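Long-range contacts in glutathione S-transferase (Burkholderia xenovorans, PDB 2DSA), which uses glutathione to strip chlorine reductively from metabolites of polychlorinated biphenyls, and probably has general glutathione transferase activity as well: residues K2-P7 with E26-D31; L12-A17 with A68-V73; K107-L112 with V168-S173. All blocks are in the same frame, centred on the assembly; numbering follows the deposited sequence.

Contact 1 of 3, residues K2-P7 with E26-D31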
# COMPACT_ATOMS: atom_id res chain seq x y z
N LYS A 2 7.96 7.33 19.77
CA LYS A 2 8.29 5.92 19.95
C LYS A 2 8.05 5.13 18.65
O LYS A 2 7.03 5.31 17.98
CB LYS A 2 7.48 5.31 21.10
CG LYS A 2 7.60 6.09 22.42
CD LYS A 2 6.86 5.41 23.57
CE LYS A 2 7.00 6.23 24.86
NZ LYS A 2 6.29 5.52 25.97
N LEU A 3 9.00 4.27 18.30
CA LEU A 3 8.78 3.33 17.22
C LEU A 3 8.72 1.88 17.74
O LEU A 3 9.66 1.36 18.32
CB LEU A 3 9.84 3.47 16.12
CG LEU A 3 9.62 2.47 14.96
CD1 LEU A 3 8.36 2.84 14.13
CD2 LEU A 3 10.86 2.37 14.07
N TYR A 4 7.56 1.26 17.53
CA TYR A 4 7.37 -0.14 17.86
C TYR A 4 7.96 -0.98 16.73
O TYR A 4 7.62 -0.80 15.55
CB TYR A 4 5.90 -0.44 18.13
CG TYR A 4 5.37 0.36 19.30
CD1 TYR A 4 4.95 1.68 19.14
CD2 TYR A 4 5.34 -0.19 20.58
CE1 TYR A 4 4.49 2.43 20.22
CE2 TYR A 4 4.88 0.54 21.68
CZ TYR A 4 4.47 1.85 21.49
OH TYR A 4 4.02 2.55 22.57
N TYR A 5 8.86 -1.89 17.10
CA TYR A 5 9.62 -2.64 16.13
C TYR A 5 9.84 -4.09 16.55
O TYR A 5 9.69 -4.43 17.71
CB TYR A 5 10.96 -1.96 15.86
CG TYR A 5 12.08 -2.35 16.81
CD1 TYR A 5 13.14 -3.14 16.38
CD2 TYR A 5 12.08 -1.91 18.14
CE1 TYR A 5 14.17 -3.50 17.26
CE2 TYR A 5 13.10 -2.27 19.01
CZ TYR A 5 14.13 -3.06 18.57
OH TYR A 5 15.14 -3.40 19.43
N SER A 6 10.17 -4.93 15.57
CA SER A 6 10.74 -6.24 15.84
C SER A 6 12.00 -6.36 14.99
O SER A 6 11.98 -5.98 13.81
CB SER A 6 9.75 -7.37 15.55
OG SER A 6 10.27 -8.64 15.94
N PRO A 7 13.12 -6.83 15.59
CA PRO A 7 14.39 -6.86 14.86
C PRO A 7 14.26 -7.49 13.47
O PRO A 7 13.77 -8.62 13.34
CB PRO A 7 15.30 -7.72 15.75
CG PRO A 7 14.78 -7.49 17.12
CD PRO A 7 13.27 -7.33 16.97
N GLU A 26 12.55 6.74 20.55
CA GLU A 26 12.79 5.63 21.43
C GLU A 26 12.30 4.35 20.73
O GLU A 26 11.15 4.30 20.31
CB GLU A 26 12.01 5.88 22.74
CG GLU A 26 11.97 4.71 23.71
CD GLU A 26 11.04 4.94 24.90
OE1 GLU A 26 10.74 3.94 25.60
OE2 GLU A 26 10.62 6.10 25.13
N LEU A 27 13.18 3.36 20.60
CA LEU A 27 12.79 2.03 20.10
C LEU A 27 12.06 1.25 21.19
O LEU A 27 12.53 1.18 22.33
CB LEU A 27 14.00 1.23 19.63
CG LEU A 27 14.70 1.70 18.36
CD1 LEU A 27 16.03 0.98 18.22
CD2 LEU A 27 13.81 1.46 17.14
N VAL A 28 10.91 0.70 20.83
CA VAL A 28 10.16 -0.14 21.74
C VAL A 28 9.96 -1.48 21.06
O VAL A 28 9.22 -1.59 20.07
CB VAL A 28 8.77 0.46 22.16
CG1 VAL A 28 8.05 -0.49 23.11
CG2 VAL A 28 8.91 1.84 22.80
N GLN A 29 10.65 -2.50 21.58
CA GLN A 29 10.60 -3.83 20.99
C GLN A 29 9.27 -4.51 21.25
O GLN A 29 8.67 -4.36 22.32
CB GLN A 29 11.76 -4.68 21.51
CG GLN A 29 12.08 -5.88 20.63
CD GLN A 29 13.29 -6.68 21.12
OE1 GLN A 29 14.06 -6.22 21.96
NE2 GLN A 29 13.45 -7.88 20.58
N VAL A 30 8.80 -5.25 20.26
CA VAL A 30 7.53 -5.96 20.36
C VAL A 30 7.82 -7.44 20.14
O VAL A 30 8.50 -7.80 19.19
CB VAL A 30 6.49 -5.43 19.33
CG1 VAL A 30 5.19 -6.26 19.36
CG2 VAL A 30 6.18 -3.94 19.58
N ASP A 31 7.31 -8.28 21.05
CA ASP A 31 7.36 -9.73 20.84
C ASP A 31 6.19 -10.12 19.94
O ASP A 31 5.05 -10.14 20.39
CB ASP A 31 7.31 -10.48 22.19
CG ASP A 31 7.52 -12.00 22.03
OD1 ASP A 31 6.76 -12.66 21.27
OD2 ASP A 31 8.43 -12.55 22.68
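Strands 2-5 and 26-31 run parallel, the axes of the two short segments approaching to 4.7 Å with their directions 27° apart, and four backbone hydrogen bonds join them: Leu3 N to Glu26 O, Val28 N to Leu3 O, Tyr5 N to Val28 O and Val30 N to Tyr5 O, the last 2.8 Å long. Leu3 and Tyr5 thus each use both N-H and C=O toward the same neighbour, the habit of parallel pairing.

On the face of Lys2, Tyr4, Glu26 and Val28, the Tyr4 ring lies alongside Val28, Tyr4 CE2 being 3.6 Å from Val28 CG1, while CG2 of Val30 comes to the ring edge. Tyr4 OH is hydrogen-bonded to Gln56 OE1 on the neighbouring strand 54-56. Lys2 and Glu26 extend side by side; Lys2 NZ stays 4.4 Å from Glu26 OE2, too long for a salt bridge, though the opposite charges probably attract weakly.

On the other face, a chi1 of 87° wedges Tyr5 CG in between the two backbone branches, tipping the ring toward Leu27 and Gln29. Leu27 CD2 sits over one ring face in a CH-pi contact, 4.3 Å from the Tyr5 centroid, and Gln29 CB touches Tyr5 CE2 at 3.7 Å. Leucine and the aliphatic part of glutamine give the ring apolar surface to pack on. Helix 12-21 packs on Leu3 and Leu27, completing the right-handed beta-alpha-beta unit that opens the thioredoxin-like domain of glutathione transferases.

Contact 2 of 3, residues L12-A17 with A68-V73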
# COMPACT_ATOMS: atom_id res chain seq x y z
N LEU A 12 12.13 -1.98 10.36
CA LEU A 12 13.49 -1.54 10.11
C LEU A 12 13.49 -0.38 9.11
O LEU A 12 14.42 0.43 9.09
CB LEU A 12 14.34 -2.72 9.62
CG LEU A 12 15.78 -2.49 9.14
CD1 LEU A 12 16.71 -1.86 10.22
CD2 LEU A 12 16.38 -3.77 8.58
N SER A 13 12.43 -0.30 8.30
CA SER A 13 12.27 0.77 7.32
C SER A 13 12.04 2.17 7.95
O SER A 13 12.82 3.08 7.69
CB SER A 13 11.16 0.42 6.31
OG SER A 13 10.89 1.52 5.45
N PRO A 14 10.95 2.36 8.74
CA PRO A 14 10.91 3.60 9.51
C PRO A 14 12.11 3.82 10.44
O PRO A 14 12.58 4.96 10.55
CB PRO A 14 9.61 3.52 10.33
CG PRO A 14 9.01 2.17 10.06
CD PRO A 14 9.70 1.57 8.88
N HIS A 15 12.63 2.77 11.08
CA HIS A 15 13.86 2.88 11.89
C HIS A 15 14.96 3.59 11.10
O HIS A 15 15.47 4.63 11.52
CB HIS A 15 14.33 1.50 12.35
CG HIS A 15 15.44 1.53 13.35
ND1 HIS A 15 15.85 0.41 14.04
CD2 HIS A 15 16.23 2.55 13.79
CE1 HIS A 15 16.85 0.73 14.85
NE2 HIS A 15 17.09 2.02 14.72
N ILE A 16 15.33 3.04 9.94
CA ILE A 16 16.34 3.68 9.08
C ILE A 16 15.95 5.11 8.71
O ILE A 16 16.80 6.00 8.72
CB ILE A 16 16.62 2.83 7.80
CG1 ILE A 16 17.37 1.54 8.15
CG2 ILE A 16 17.41 3.63 6.76
CD1 ILE A 16 17.28 0.44 7.03
N ALA A 17 14.68 5.33 8.36
CA ALA A 17 14.21 6.67 7.97
C ALA A 17 14.39 7.69 9.10
O ALA A 17 14.85 8.81 8.87
CB ALA A 17 12.75 6.65 7.49
N ALA A 68 2.72 5.21 5.22
CA ALA A 68 2.26 6.41 5.94
C ALA A 68 3.32 6.94 6.93
O ALA A 68 3.64 8.14 6.94
CB ALA A 68 0.95 6.12 6.67
N ILE A 69 3.85 6.04 7.75
CA ILE A 69 4.91 6.37 8.72
C ILE A 69 6.13 7.03 8.06
O ILE A 69 6.58 8.07 8.52
CB ILE A 69 5.34 5.16 9.56
CG1 ILE A 69 4.20 4.75 10.49
CG2 ILE A 69 6.67 5.43 10.37
CD1 ILE A 69 4.24 3.26 10.90
N VAL A 70 6.66 6.43 7.00
CA VAL A 70 7.89 6.92 6.40
C VAL A 70 7.70 8.28 5.72
O VAL A 70 8.64 9.07 5.63
CB VAL A 70 8.66 5.84 5.52
CG1 VAL A 70 8.98 4.62 6.38
CG2 VAL A 70 7.88 5.43 4.24
N GLN A 71 6.48 8.57 5.27
CA GLN A 71 6.15 9.89 4.72
C GLN A 71 6.04 10.96 5.83
O GLN A 71 6.53 12.07 5.65
CB GLN A 71 4.85 9.82 3.89
CG GLN A 71 5.03 9.09 2.55
CD GLN A 71 3.78 9.12 1.71
OE1 GLN A 71 3.54 10.08 0.97
NE2 GLN A 71 2.95 8.08 1.85
N TYR A 72 5.39 10.62 6.94
CA TYR A 72 5.37 11.49 8.09
C TYR A 72 6.80 11.83 8.49
O TYR A 72 7.15 13.01 8.61
CB TYR A 72 4.55 10.90 9.26
CG TYR A 72 4.67 11.76 10.52
CD1 TYR A 72 5.67 11.52 11.45
CD2 TYR A 72 3.80 12.83 10.74
CE1 TYR A 72 5.83 12.31 12.58
CE2 TYR A 72 3.94 13.63 11.90
CZ TYR A 72 4.95 13.36 12.79
OH TYR A 72 5.12 14.12 13.91
N VAL A 73 7.64 10.81 8.65
CA VAL A 73 9.03 10.98 9.04
C VAL A 73 9.82 11.92 8.10
O VAL A 73 10.45 12.90 8.54
CB VAL A 73 9.74 9.62 9.19
CG1 VAL A 73 11.25 9.80 9.35
CG2 VAL A 73 9.16 8.82 10.38
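In the thioredoxin-like domain of a glutathione transferase, helices 12-21 and 66-76 lie on the same side of the sheet, and here Pro14 of the first meets Ile69 and Val70 of the second. The two segments are almost parallel, 4° apart in direction, with their axes 9.4 Å apart. Pro14 CB rests 3.5 Å from Ile69 CG2, the closest approach of the pair; chi1 of -68° sets Ile69 CG1 beside the backbone N and leaves CG2 opposite it, where it reaches the proline ring. Val70 CG1 rests against both Ser13 and Pro14, 3.8 Å from Ser13 OG and 4.0 Å from Pro14 CD.

One turn further on, Ala17 CB lies 4.0 Å from Val73 CG1. The shared direction of the helices reflects the fold: they follow strands 2-5 and 62-64, which run the same way, both antiparallel to 54-56, and both helices return over the same side of the sheet. Pro53 touches both Pro14 and Ile69. Small or branched residues suit the seam, because alanine and the compact proline ring let the helices approach while the methyls of valine and isoleucine make the contacts across it. From helix 153-163, Tyr157 touches Ser13 and Val153 touches Val70, bringing the C-terminal domain onto this buried pair.

Contact 3 of 3, residues K107-L112 with V168-S173. With HPX ((2Z,4E)-2-hydroxy-6-oxo-6-phenylhexa-2,4-dienoic acid), chain F.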
# COMPACT_ATOMS: atom_id res chain seq x y z
N LYS A 107 4.07 -8.08 0.81
CA LYS A 107 2.97 -9.00 1.07
C LYS A 107 3.14 -10.40 0.46
O LYS A 107 2.47 -11.35 0.88
CB LYS A 107 1.63 -8.39 0.64
CG LYS A 107 1.09 -7.40 1.66
CD LYS A 107 0.63 -8.10 2.93
CE LYS A 107 0.96 -7.29 4.17
NZ LYS A 107 0.37 -7.92 5.38
N SER A 108 4.03 -10.50 -0.54
CA SER A 108 4.38 -11.76 -1.17
C SER A 108 5.50 -12.48 -0.41
O SER A 108 5.58 -13.70 -0.45
CB SER A 108 4.74 -11.57 -2.64
OG SER A 108 3.57 -11.33 -3.41
N PHE A 109 6.34 -11.74 0.30
CA PHE A 109 7.30 -12.37 1.21
C PHE A 109 6.60 -13.02 2.40
O PHE A 109 7.07 -14.03 2.89
CB PHE A 109 8.33 -11.36 1.73
CG PHE A 109 9.53 -11.19 0.84
CD1 PHE A 109 10.70 -11.89 1.11
CD2 PHE A 109 9.50 -10.32 -0.24
CE1 PHE A 109 11.82 -11.72 0.30
CE2 PHE A 109 10.61 -10.14 -1.05
CZ PHE A 109 11.78 -10.84 -0.79
N SER A 110 5.49 -12.43 2.84
CA SER A 110 4.78 -12.83 4.08
C SER A 110 4.50 -14.34 4.26
O SER A 110 4.79 -14.87 5.33
CB SER A 110 3.48 -12.04 4.25
OG SER A 110 3.75 -10.66 4.46
N PRO A 111 3.90 -15.00 3.23
CA PRO A 111 3.65 -16.45 3.32
C PRO A 111 4.93 -17.30 3.41
O PRO A 111 4.91 -18.36 4.01
CB PRO A 111 2.90 -16.76 2.02
CG PRO A 111 2.36 -15.42 1.56
CD PRO A 111 3.42 -14.46 1.95
N LEU A 112 6.03 -16.82 2.82
CA LEU A 112 7.32 -17.50 2.91
C LEU A 112 7.88 -17.60 4.34
O LEU A 112 8.60 -18.54 4.65
CB LEU A 112 8.35 -16.87 1.97
CG LEU A 112 8.03 -16.83 0.47
CD1 LEU A 112 9.17 -16.24 -0.33
CD2 LEU A 112 7.66 -18.22 -0.06
N VAL A 168 14.80 -16.39 3.40
CA VAL A 168 13.82 -17.24 2.73
C VAL A 168 14.39 -17.82 1.43
O VAL A 168 13.65 -18.25 0.54
CB VAL A 168 12.47 -16.52 2.46
CG1 VAL A 168 11.69 -16.32 3.74
CG2 VAL A 168 12.69 -15.19 1.73
N ASN A 169 15.72 -17.83 1.34
CA ASN A 169 16.47 -18.49 0.25
C ASN A 169 16.20 -17.96 -1.16
O ASN A 169 16.27 -18.72 -2.13
CB ASN A 169 16.32 -20.03 0.29
CG ASN A 169 16.66 -20.62 1.66
OD1 ASN A 169 17.80 -20.53 2.12
ND2 ASN A 169 15.66 -21.20 2.32
N ILE A 170 15.91 -16.66 -1.27
CA ILE A 170 15.74 -16.02 -2.58
C ILE A 170 17.07 -15.49 -3.10
O ILE A 170 17.73 -14.64 -2.47
CB ILE A 170 14.64 -14.91 -2.59
CG1 ILE A 170 13.27 -15.53 -2.34
CG2 ILE A 170 14.65 -14.15 -3.92
CD1 ILE A 170 12.20 -14.55 -1.88
N ASP A 171 17.46 -16.02 -4.25
CA ASP A 171 18.69 -15.64 -4.90
C ASP A 171 18.41 -14.40 -5.74
O ASP A 171 17.49 -14.38 -6.55
CB ASP A 171 19.18 -16.78 -5.80
CG ASP A 171 20.62 -16.61 -6.24
OD1 ASP A 171 21.04 -17.34 -7.15
OD2 ASP A 171 21.34 -15.76 -5.66
N LEU A 172 19.21 -13.36 -5.52
CA LEU A 172 19.09 -12.11 -6.27
C LEU A 172 20.12 -12.03 -7.40
O LEU A 172 20.26 -11.00 -8.06
CB LEU A 172 19.20 -10.89 -5.33
CG LEU A 172 18.14 -10.75 -4.22
CD1 LEU A 172 18.42 -9.49 -3.43
CD2 LEU A 172 16.70 -10.73 -4.76
N SER A 173 20.81 -13.15 -7.62
CA SER A 173 21.84 -13.29 -8.68
C SER A 173 21.37 -12.94 -10.10
O SER A 173 22.15 -12.36 -10.86
CB SER A 173 22.43 -14.70 -8.66
OG SER A 173 23.12 -14.95 -7.44
CB3 HPX F . 14.40 -11.05 10.36
CB4 HPX F . 14.83 -11.47 9.10
CB5 HPX F . 13.91 -11.59 8.06
CB6 HPX F . 12.57 -11.29 8.28
CB1 HPX F . 12.14 -10.87 9.54
CB2 HPX F . 13.06 -10.75 10.58
CA6 HPX F . 10.70 -10.56 9.78
OA4 HPX F . 10.27 -10.60 10.93
CA5 HPX F . 9.78 -10.21 8.68
CA4 HPX F . 8.56 -10.72 8.72
CA3 HPX F . 7.56 -10.43 7.68
CA2 HPX F . 6.26 -10.68 7.87
OA3 HPX F . 5.78 -11.22 8.98
CA1 HPX F . 5.33 -10.34 6.82
OA2 HPX F . 4.11 -10.36 7.08
OA1 HPX F . 5.80 -10.03 5.71
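The Phe109 ring turns its CE1 corner toward the 168-173 loop, where Ile170 CD1 meets Phe109 CE1 at 3.6 Å and Val168 CG2 meets it at 3.9 Å. Both methyls come at the ring obliquely. Phe109 has chi1 at -87°, which carries the ring across to the loop although its CB bond does not point there. One turn along, Leu112 runs at about a right angle to Ile170: Leu112 CD1 touches Ile170 CD1 at 3.8 Å, the same methyl that meets the phenyl ring. Leu112 CB, nearer the backbone, meets Val168 CG1 at 3.8 Å. Val168 therefore divides its branches, CG2 to Phe109 and CG1 to Leu112, a task that suits a beta-branched residue. From helix 119-139, Leu129 packs on Phe109 and Val125 on Leu112, while Arg126 NH2 bonds to Val168 O.

Ser110, between these two apolar residues in sequence, serves the ligand instead. Ser110 OG lies against both carboxylate oxygens of HPX, 2.7 Å from OA2 and also close to OA1. The chemistry is thus divided: the contact between the segments is made by apolar side chains alone, without directional bonds, while the hydroxyl of the serine next to Phe109 meets the carboxylate of the bound HPX.

How the contacts relate
Contacts 1 and 2 share helix 12-21, the crossover between the paired strands of contact 1, and touch directly: Leu27 CD1 reaches His15 CE1 at 3.5 Å, and Leu3 CD2 meets His15 N at the same distance. Their centres are about 13 Å apart. Contact 3 belongs to the helical C-terminal domain, its centre about 23 Å from that of contact 1 and about 22 Å from that of contact 2, with nearest atoms about 12 Å away in each case. The ligands bridge the gap: HPX touches Pro7 of contact 1 and Ser110 of contact 3, a bound glutathione touches Lys107 of contact 3, and the Ile69 side chain of contact 2 is about 6 Å from a bound glutathione.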